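Local coordinates for protein ATP-dependent DNA helicase PIF1 (Candida albicans, PDB 7OTJ) that probably couples ATP hydrolysis to 5'-3' translocation on single-stranded DNA, unwinding duplexes and G-quadruplexes to keep the nuclear and mitochondrial genomes stable, at residues 293-298 with 404-409; 303-308 with 417-422; 86-91 with 125-130. All coordinates share one frame; numbering follows the deposited sequence.

Interaction 1 of 3, residues 293-298 with 404-409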
loop_
_atom_site.group_PDB
_atom_site.type_symbol
_atom_site.label_atom_id
_atom_site.label_comp_id
_atom_site.label_asym_id
_atom_site.label_seq_id
_atom_site.Cartn_x
_atom_site.Cartn_y
_atom_site.Cartn_z
ATOM N N ALA A 293 3.117 -21.566 8.369
ATOM C CA ALA A 293 3.822 -20.329 8.065
ATOM C C ALA A 293 2.836 -19.225 7.702
ATOM O O ALA A 293 1.902 -19.441 6.925
ATOM C CB ALA A 293 4.811 -20.553 6.923
ATOM N N GLN A 294 3.029 -18.050 8.295
ATOM C CA GLN A 294 2.224 -16.890 7.937
ATOM C C GLN A 294 2.462 -16.502 6.480
ATOM O O GLN A 294 3.603 -16.440 6.017
ATOM C CB GLN A 294 2.569 -15.725 8.863
ATOM C CG GLN A 294 1.476 -14.692 9.008
ATOM C CD GLN A 294 0.320 -15.187 9.851
ATOM O OE1 GLN A 294 0.382 -16.262 10.453
ATOM N NE2 GLN A 294 -0.745 -14.400 9.904
ATOM N N VAL A 295 1.380 -16.191 5.761
ATOM C CA VAL A 295 1.465 -15.855 4.343
ATOM C C VAL A 295 0.475 -14.749 4.017
ATOM O O VAL A 295 -0.486 -14.502 4.747
ATOM C CB VAL A 295 1.188 -17.051 3.404
ATOM C CG1 VAL A 295 2.309 -18.078 3.462
ATOM C CG2 VAL A 295 -0.154 -17.667 3.731
ATOM N N MET A 296 0.719 -14.094 2.887
ATOM C CA MET A 296 -0.154 -13.047 2.378
ATOM C C MET A 296 -0.414 -13.287 0.902
ATOM O O MET A 296 0.526 -13.466 0.123
ATOM C CB MET A 296 0.463 -11.662 2.584
ATOM C CG MET A 296 -0.131 -10.590 1.691
ATOM S SD MET A 296 0.508 -8.940 2.038
ATOM C CE MET A 296 0.622 -8.267 0.388
ATOM N N CYS A 297 -1.688 -13.287 0.523
ATOM C CA CYS A 297 -2.053 -13.389 -0.880
ATOM C C CYS A 297 -1.661 -12.113 -1.618
ATOM O O CYS A 297 -1.832 -11.005 -1.104
ATOM C CB CYS A 297 -3.554 -13.639 -1.008
ATOM S SG CYS A 297 -4.135 -13.787 -2.696
ATOM N N ILE A 298 -1.131 -12.261 -2.829
ATOM C CA ILE A 298 -0.675 -11.094 -3.575
ATOM C C ILE A 298 -1.396 -10.950 -4.916
ATOM O O ILE A 298 -0.907 -10.263 -5.809
ATOM C CB ILE A 298 0.853 -11.121 -3.769
ATOM C CG1 ILE A 298 1.261 -12.323 -4.623
ATOM C CG2 ILE A 298 1.563 -11.143 -2.427
ATOM C CD1 ILE A 298 2.741 -12.389 -4.928
ATOM N N PRO A 404 0.015 -25.483 -2.136
ATOM C CA PRO A 404 -0.257 -25.126 -0.737
ATOM C C PRO A 404 -1.747 -25.065 -0.440
ATOM O O PRO A 404 -2.545 -24.589 -1.251
ATOM C CB PRO A 404 0.393 -23.743 -0.588
ATOM C CG PRO A 404 1.378 -23.657 -1.698
ATOM C CD PRO A 404 0.775 -24.431 -2.831
ATOM N N LEU A 405 -2.113 -25.538 0.747
ATOM C CA LEU A 405 -3.466 -25.406 1.275
ATOM C C LEU A 405 -3.450 -24.289 2.310
ATOM O O LEU A 405 -2.797 -24.410 3.351
ATOM C CB LEU A 405 -3.942 -26.719 1.891
ATOM C CG LEU A 405 -5.378 -26.725 2.406
ATOM C CD1 LEU A 405 -6.338 -26.415 1.272
ATOM C CD2 LEU A 405 -5.702 -28.065 3.039
ATOM N N VAL A 406 -4.164 -23.201 2.028
ATOM C CA VAL A 406 -4.058 -21.976 2.812
ATOM C C VAL A 406 -5.446 -21.542 3.267
ATOM O O VAL A 406 -6.387 -21.505 2.467
ATOM C CB VAL A 406 -3.372 -20.850 2.016
ATOM C CG1 VAL A 406 -3.195 -19.623 2.892
ATOM C CG2 VAL A 406 -2.024 -21.321 1.485
ATOM N N LYS A 407 -5.559 -21.204 4.551
ATOM C CA LYS A 407 -6.787 -20.695 5.148
ATOM C C LYS A 407 -6.654 -19.185 5.315
ATOM O O LYS A 407 -5.781 -18.717 6.051
ATOM C CB LYS A 407 -7.045 -21.364 6.499
ATOM C CG LYS A 407 -8.216 -20.784 7.271
ATOM C CD LYS A 407 -8.134 -21.126 8.754
ATOM C CE LYS A 407 -6.930 -20.465 9.418
ATOM N NZ LYS A 407 -6.936 -18.976 9.289
ATOM N N PHE A 408 -7.536 -18.434 4.660
ATOM C CA PHE A 408 -7.411 -16.984 4.533
ATOM C C PHE A 408 -8.465 -16.290 5.391
ATOM O O PHE A 408 -9.665 -16.538 5.226
ATOM C CB PHE A 408 -7.560 -16.547 3.075
ATOM C CG PHE A 408 -6.349 -16.809 2.220
ATOM C CD1 PHE A 408 -5.206 -16.038 2.359
ATOM C CD2 PHE A 408 -6.365 -17.801 1.250
ATOM C CE1 PHE A 408 -4.095 -16.265 1.565
ATOM C CE2 PHE A 408 -5.256 -18.032 0.452
ATOM C CZ PHE A 408 -4.122 -17.261 0.609
ATOM N N LEU A 409 -8.015 -15.425 6.299
ATOM C CA LEU A 409 -8.908 -14.563 7.072
ATOM C C LEU A 409 -9.568 -13.551 6.144
ATOM O O LEU A 409 -8.896 -12.671 5.596
ATOM C CB LEU A 409 -8.146 -13.853 8.187
ATOM C CG LEU A 409 -7.742 -14.660 9.424
ATOM C CD1 LEU A 409 -6.476 -15.477 9.182
ATOM C CD2 LEU A 409 -7.578 -13.744 10.631
#
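Phe-408, Val-295 and Cys-297 lose the most surface where strands 294-297 and 404-409 face each other across the hydrophobic interior of the SH3-like 2B domain. The contact is wholly apolar, without a hydrogen bond between the two segments, and all four touching residues are buried. The backbones stay apart, with Cys-297 CA and Phe-408 CA 8.4 Å from each other, so the gap is bridged mainly by side chains. The ring of Phe-408 reaches over from its strand: with CG anti to its own carbonyl carbon (chi1 -76°), the outer ring atoms CE1 and CZ arrive beside Cys-297. CE1 comes within 3.7 Å of Cys-297 CB, which approaches the ring obliquely. The cysteine SG, anti to its backbone N (chi1 -180°), adds a sulfur-aromatic contact, 5.3 Å from the centroid of the Phe-408 ring and 33° off the ring normal. Two residues earlier on each strand, Val-295 CG2 meets Val-406 CG1 at 3.7 Å, the two side chains meeting at a slant. That same Val-406 methyl lies 3.4 Å above one face of the Phe-408 ring, toward its rim, and so ties the valine pair to the aromatic pair in one continuous patch. Strand 310-316 pairs antiparallel with both; the sheet curls so strongly that these two segments cross steeply, and their inward side chains meet. Strand 435-446 pairs with 294-297 on its other side and sends Leu-444 against Phe-408, while Val-419 of strand 416-420 and Leu-305 of a loop also pack on this ring.

Interaction 2 of 3, residues 303-308 with 417-422; sequences DQLVNG and RTVVVE
Arg-417 stretches from strand 416-420 to Gln-304 and Leu-305 in the long loop that joins the antiparallel strands 294-297 and 310-316, within the SH3-like 2B domain. The arginine leaves its backbone with CG anti to N (chi1 -179°) and then bends at chi3 (65°), which turns the guanidinium group toward the loop. Its edge, rather than a face, is presented to the backbone: Leu-305 N lies near the guanidinium plane, 3.3 Å from Arg-417 NH2. Both are donors, so this approach is no hydrogen bond, and what answers the charge lies just before the loop segment, where Asp-302 OD2 forms a salt bridge with the same NH2. This salt bridge links the loop to the strand, and Gln-304 and Leu-305 lie beside the same guanidinium. Gln-304 has an extended chain beyond CG that runs aslant the arginine, its amide plane only 25° from that of the guanidinium. Its CB is 3.4 Å from Arg-417 NH2, coming in obliquely, and its OE1 is 3.7 Å from Arg-417 NE, a proximity too long to count as a bond. Leu-410, in the loop following strand 404-409, touches both Gln-304 and Arg-417. Deeper in, the contact turns apolar. Leu-305, buried and also packed on Phe-408 and Cys-297, slides past Val-419 with the two side chains heading in opposite directions. Their meeting point is loose, a single methyl pair in which Leu-305 CD2 stands 4.1 Å from Val-419 CG2.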
loop_
_atom_site.group_PDB
_atom_site.type_symbol
_atom_site.label_atom_id
_atom_site.label_comp_id
_atom_site.label_asym_id
_atom_site.label_seq_id
_atom_site.Cartn_x
_atom_site.Cartn_y
_atom_site.Cartn_z
ATOM N N ASP A 303 -13.869 -11.554 -4.934
ATOM C CA ASP A 303 -14.303 -10.324 -4.294
ATOM C C ASP A 303 -14.021 -10.350 -2.800
ATOM O O ASP A 303 -13.938 -9.287 -2.175
ATOM C CB ASP A 303 -15.798 -10.109 -4.548
ATOM C CG ASP A 303 -16.269 -8.731 -4.133
ATOM O OD1 ASP A 303 -15.425 -7.815 -4.030
ATOM O OD2 ASP A 303 -17.486 -8.565 -3.904
ATOM N N GLN A 304 -13.850 -11.540 -2.226
ATOM C CA GLN A 304 -13.543 -11.725 -0.816
ATOM C C GLN A 304 -12.061 -11.959 -0.563
ATOM O O GLN A 304 -11.506 -11.410 0.391
ATOM C CB GLN A 304 -14.354 -12.896 -0.252
ATOM C CG GLN A 304 -14.871 -12.673 1.159
ATOM C CD GLN A 304 -15.898 -13.709 1.576
ATOM O OE1 GLN A 304 -16.161 -14.667 0.847
ATOM N NE2 GLN A 304 -16.489 -13.518 2.750
ATOM N N LEU A 305 -11.397 -12.742 -1.405
ATOM C CA LEU A 305 -9.967 -12.998 -1.278
ATOM C C LEU A 305 -9.244 -12.109 -2.283
ATOM O O LEU A 305 -9.352 -12.317 -3.496
ATOM C CB LEU A 305 -9.657 -14.473 -1.519
ATOM C CG LEU A 305 -8.183 -14.857 -1.635
ATOM C CD1 LEU A 305 -7.433 -14.482 -0.368
ATOM C CD2 LEU A 305 -8.055 -16.344 -1.923
ATOM N N VAL A 306 -8.512 -11.117 -1.777
ATOM C CA VAL A 306 -7.908 -10.084 -2.604
ATOM C C VAL A 306 -6.428 -9.963 -2.257
ATOM O O VAL A 306 -5.930 -10.594 -1.322
ATOM C CB VAL A 306 -8.615 -8.721 -2.439
ATOM C CG1 VAL A 306 -10.092 -8.854 -2.752
ATOM C CG2 VAL A 306 -8.416 -8.188 -1.034
ATOM N N ASN A 307 -5.727 -9.148 -3.051
ATOM C CA ASN A 307 -4.324 -8.839 -2.794
ATOM C C ASN A 307 -4.168 -8.201 -1.421
ATOM O O ASN A 307 -4.828 -7.208 -1.103
ATOM C CB ASN A 307 -3.786 -7.899 -3.881
ATOM C CG ASN A 307 -2.263 -7.728 -3.836
ATOM O OD1 ASN A 307 -1.668 -7.500 -2.782
ATOM N ND2 ASN A 307 -1.632 -7.824 -5.000
ATOM N N GLY A 308 -3.278 -8.767 -0.613
ATOM C CA GLY A 308 -3.043 -8.309 0.739
ATOM C C GLY A 308 -3.663 -9.171 1.819
ATOM O O GLY A 308 -3.281 -9.035 2.987
ATOM N N ARG A 417 -11.547 -18.721 5.265
ATOM C CA ARG A 417 -11.903 -19.456 4.053
ATOM C C ARG A 417 -10.653 -20.160 3.549
ATOM O O ARG A 417 -9.716 -19.503 3.086
ATOM C CB ARG A 417 -12.483 -18.531 2.991
ATOM C CG ARG A 417 -12.892 -19.251 1.716
ATOM C CD ARG A 417 -13.962 -18.477 0.964
ATOM N NE ARG A 417 -13.480 -17.195 0.464
ATOM C CZ ARG A 417 -13.139 -16.963 -0.796
ATOM N NH1 ARG A 417 -13.207 -17.910 -1.716
ATOM N NH2 ARG A 417 -12.726 -15.747 -1.143
ATOM N N THR A 418 -10.641 -21.486 3.641
ATOM C CA THR A 418 -9.512 -22.285 3.193
ATOM C C THR A 418 -9.670 -22.600 1.712
ATOM O O THR A 418 -10.758 -22.978 1.264
ATOM C CB THR A 418 -9.409 -23.574 4.007
ATOM O OG1 THR A 418 -9.401 -23.254 5.404
ATOM C CG2 THR A 418 -8.133 -24.326 3.660
ATOM N N VAL A 419 -8.581 -22.447 0.958
ATOM C CA VAL A 419 -8.589 -22.631 -0.486
ATOM C C VAL A 419 -7.262 -23.245 -0.909
ATOM O O VAL A 419 -6.263 -23.186 -0.189
ATOM C CB VAL A 419 -8.834 -21.308 -1.254
ATOM C CG1 VAL A 419 -10.273 -20.845 -1.094
ATOM C CG2 VAL A 419 -7.872 -20.232 -0.782
ATOM N N VAL A 420 -7.271 -23.856 -2.088
ATOM C CA VAL A 420 -6.073 -24.446 -2.673
ATOM C C VAL A 420 -5.447 -23.419 -3.611
ATOM O O VAL A 420 -6.055 -23.027 -4.614
ATOM C CB VAL A 420 -6.400 -25.753 -3.411
ATOM C CG1 VAL A 420 -7.700 -25.617 -4.209
ATOM C CG2 VAL A 420 -5.241 -26.159 -4.315
ATOM N N VAL A 421 -4.227 -22.990 -3.292
ATOM C CA VAL A 421 -3.587 -21.872 -3.979
ATOM C C VAL A 421 -2.824 -22.414 -5.184
ATOM O O VAL A 421 -1.822 -23.116 -5.030
ATOM C CB VAL A 421 -2.653 -21.100 -3.040
ATOM C CG1 VAL A 421 -1.994 -19.950 -3.775
ATOM C CG2 VAL A 421 -3.411 -20.595 -1.829
ATOM N N GLU A 422 -3.288 -22.072 -6.387
ATOM C CA GLU A 422 -2.658 -22.473 -7.636
ATOM C C GLU A 422 -1.607 -21.456 -8.068
ATOM O O GLU A 422 -1.633 -20.300 -7.637
ATOM C CB GLU A 422 -3.719 -22.636 -8.725
ATOM C CG GLU A 422 -4.685 -23.783 -8.479
ATOM C CD GLU A 422 -5.622 -24.015 -9.646
ATOM O OE1 GLU A 422 -6.328 -23.065 -10.041
ATOM O OE2 GLU A 422 -5.645 -25.146 -10.178
#

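Interaction 3 of 3, residues 86-91 with 125-130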
loop_
_atom_site.group_PDB
_atom_site.type_symbol
_atom_site.label_atom_id
_atom_site.label_comp_id
_atom_site.label_asym_id
_atom_site.label_seq_id
_atom_site.Cartn_x
_atom_site.Cartn_y
_atom_site.Cartn_z
ATOM N N LYS A 86 3.634 9.389 -25.340
ATOM C CA LYS A 86 3.604 8.411 -26.423
ATOM C C LYS A 86 3.418 6.998 -25.880
ATOM O O LYS A 86 2.658 6.205 -26.448
ATOM C CB LYS A 86 4.879 8.504 -27.269
ATOM C CG LYS A 86 5.132 9.873 -27.897
ATOM C CD LYS A 86 6.046 9.783 -29.122
ATOM C CE LYS A 86 7.360 9.083 -28.810
ATOM N NZ LYS A 86 8.097 9.752 -27.702
ATOM N N LYS A 87 4.091 6.672 -24.774
ATOM C CA LYS A 87 3.941 5.347 -24.176
ATOM C C LYS A 87 2.499 5.100 -23.757
ATOM O O LYS A 87 1.937 4.030 -24.021
ATOM C CB LYS A 87 4.882 5.191 -22.981
ATOM C CG LYS A 87 4.797 3.829 -22.308
ATOM C CD LYS A 87 5.748 3.736 -21.130
ATOM C CE LYS A 87 5.715 2.347 -20.512
ATOM N NZ LYS A 87 6.698 2.202 -19.406
ATOM N N ILE A 88 1.885 6.076 -23.085
ATOM C CA ILE A 88 0.505 5.918 -22.646
ATOM C C ILE A 88 -0.434 5.811 -23.838
ATOM O O ILE A 88 -1.434 5.085 -23.786
ATOM C CB ILE A 88 0.124 7.074 -21.705
ATOM C CG1 ILE A 88 0.977 6.991 -20.435
ATOM C CG2 ILE A 88 -1.363 7.042 -21.374
ATOM C CD1 ILE A 88 0.800 8.144 -19.490
ATOM N N LYS A 89 -0.120 6.498 -24.939
ATOM C CA LYS A 89 -0.983 6.417 -26.112
ATOM C C LYS A 89 -0.893 5.056 -26.792
ATOM O O LYS A 89 -1.840 4.644 -27.474
ATOM C CB LYS A 89 -0.632 7.528 -27.105
ATOM C CG LYS A 89 -1.160 8.897 -26.703
ATOM C CD LYS A 89 -0.871 9.951 -27.756
ATOM C CE LYS A 89 -1.416 11.309 -27.341
ATOM N NZ LYS A 89 -1.166 12.359 -28.370
ATOM N N ARG A 90 0.227 4.345 -26.623
ATOM C CA ARG A 90 0.330 2.987 -27.154
ATOM C C ARG A 90 -0.501 2.001 -26.343
ATOM O O ARG A 90 -1.015 1.023 -26.898
ATOM C CB ARG A 90 1.792 2.542 -27.207
ATOM C CG ARG A 90 2.652 3.279 -28.235
ATOM C CD ARG A 90 4.012 2.607 -28.391
ATOM N NE ARG A 90 4.744 2.519 -27.130
ATOM C CZ ARG A 90 5.675 3.379 -26.740
ATOM N NH1 ARG A 90 6.015 4.417 -27.490
ATOM N NH2 ARG A 90 6.288 3.189 -25.576
ATOM N N ASN A 91 -0.599 2.209 -25.031
ATOM C CA ASN A 91 -1.459 1.413 -24.155
ATOM C C ASN A 91 -2.884 1.928 -24.323
ATOM O O ASN A 91 -3.335 2.822 -23.602
ATOM C CB ASN A 91 -0.988 1.521 -22.709
ATOM C CG ASN A 91 -1.719 0.570 -21.771
ATOM O OD1 ASN A 91 -2.734 -0.027 -22.131
ATOM N ND2 ASN A 91 -1.203 0.435 -20.554
ATOM N N LYS A 125 -3.791 16.955 -19.192
ATOM C CA LYS A 125 -4.179 17.995 -20.138
ATOM C C LYS A 125 -3.980 17.535 -21.577
ATOM O O LYS A 125 -4.870 17.698 -22.419
ATOM C CB LYS A 125 -3.397 19.278 -19.858
ATOM C CG LYS A 125 -3.668 19.868 -18.477
ATOM C CD LYS A 125 -2.778 21.065 -18.185
ATOM C CE LYS A 125 -3.036 21.602 -16.790
ATOM N NZ LYS A 125 -2.224 22.812 -16.503
ATOM N N ASN A 126 -2.820 16.946 -21.874
ATOM C CA ASN A 126 -2.499 16.598 -23.255
ATOM C C ASN A 126 -3.446 15.536 -23.798
ATOM O O ASN A 126 -4.073 15.726 -24.846
ATOM C CB ASN A 126 -1.053 16.116 -23.353
ATOM C CG ASN A 126 -0.591 15.970 -24.784
ATOM O OD1 ASN A 126 0.003 16.889 -25.349
ATOM N ND2 ASN A 126 -0.867 14.817 -25.385
ATOM N N LEU A 127 -3.557 14.405 -23.097
ATOM C CA LEU A 127 -4.351 13.291 -23.601
ATOM C C LEU A 127 -5.824 13.649 -23.735
ATOM O O LEU A 127 -6.526 13.076 -24.577
ATOM C CB LEU A 127 -4.187 12.082 -22.684
ATOM C CG LEU A 127 -2.771 11.540 -22.485
ATOM C CD1 LEU A 127 -2.838 10.305 -21.631
ATOM C CD2 LEU A 127 -2.127 11.235 -23.818
ATOM N N ARG A 128 -6.309 14.590 -22.929
ATOM C CA ARG A 128 -7.723 14.934 -22.912
ATOM C C ARG A 128 -8.050 16.207 -23.689
ATOM O O ARG A 128 -9.223 16.590 -23.745
ATOM C CB ARG A 128 -8.205 15.066 -21.463
ATOM C CG ARG A 128 -8.161 13.765 -20.690
ATOM C CD ARG A 128 -8.185 14.004 -19.191
ATOM N NE ARG A 128 -9.361 14.750 -18.760
ATOM C CZ ARG A 128 -10.529 14.200 -18.458
ATOM N NH1 ARG A 128 -10.743 12.905 -18.613
ATOM N NH2 ARG A 128 -11.503 14.967 -17.979
ATOM N N ARG A 129 -7.053 16.851 -24.307
ATOM C CA ARG A 129 -7.241 18.125 -25.015
ATOM C C ARG A 129 -7.951 19.149 -24.133
ATOM O O ARG A 129 -8.804 19.914 -24.588
ATOM C CB ARG A 129 -8.003 17.929 -26.326
ATOM C CG ARG A 129 -7.311 17.037 -27.339
ATOM C CD ARG A 129 -8.192 16.858 -28.569
ATOM N NE ARG A 129 -7.604 15.950 -29.546
ATOM C CZ ARG A 129 -8.147 15.661 -30.721
ATOM N NH1 ARG A 129 -9.295 16.197 -31.102
ATOM N NH2 ARG A 129 -7.521 14.815 -31.534
ATOM N N ASN A 130 -7.619 19.134 -22.847
ATOM C CA ASN A 130 -8.314 19.923 -21.840
ATOM C C ASN A 130 -7.282 20.695 -21.028
ATOM O O ASN A 130 -6.462 20.088 -20.339
ATOM C CB ASN A 130 -9.150 18.991 -20.957
ATOM C CG ASN A 130 -10.134 19.723 -20.090
ATOM O OD1 ASN A 130 -9.857 20.813 -19.598
ATOM N ND2 ASN A 130 -11.297 19.116 -19.878
#
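Next in sequence to Leu-127, which packs on Ile-88, Arg-128 has its NH1 gripped by two carbonyls, Trp-98 O in a hydrogen bond and Thr-101 O in a weak one, while Arg-128 NE bonds to Gly-135 O. These bonds pin the end of helix 114-128 in the PIF1-like helicase region of the P-loop NTPase class, where it packs on helix 81-90. A Schellman motif ends helix 114-128: Arg-129 turns to positive phi (51°), and Asn-130 N reaches back to Lys-125 O at 3.1 Å. Just after helix 81-90, Asn-91 is the N-cap of helix 92-100, its OD1 accepting from Ala-94 N and more weakly from Lys-93 N. Between the segments, the contact is carried by Leu-127, whose two methyls part toward different residues. Ile-88 meets it at about a right angle, with Ile-88 CG2 3.6 Å from Leu-127 CD1; Phe-95 and Trp-98 of helix 92-100 complete this buried patch. Lys-89 lays its aliphatic chain along the outer side, extended beyond CG and running opposite to the leucine, with Lys-89 CE 3.6 Å from Leu-127 CD2. Its amino group ends near the Asn-126 amide without bonding to it, for Lys-89 NZ lies 3.9 Å from Asn-126 ND2.

Interactions 1 and 2 share one curled antiparallel sheet, which includes strands of the SH3-like 2B domain, with centres 8 Å apart. Their segments alternate along the chain, 293-298, 303-308, 404-409 and 417-422; of the touches between them, two are probable backbone hydrogen bonds, Cys-297 O to Gly-308 N at 2.7 Å and Val-406 O to Val-419 N at 2.8 Å. Strands 404-409 and 416-420 are consecutive in the chain and neighbours in the sheet. Interaction 3 comes earlier and lies among helices of the PIF1-like helicase region, 40 and 36 Å away between centres, touching neither. The contacts thus belong to two separate parts of the helicase, the 2B and P-loop NTPase regions.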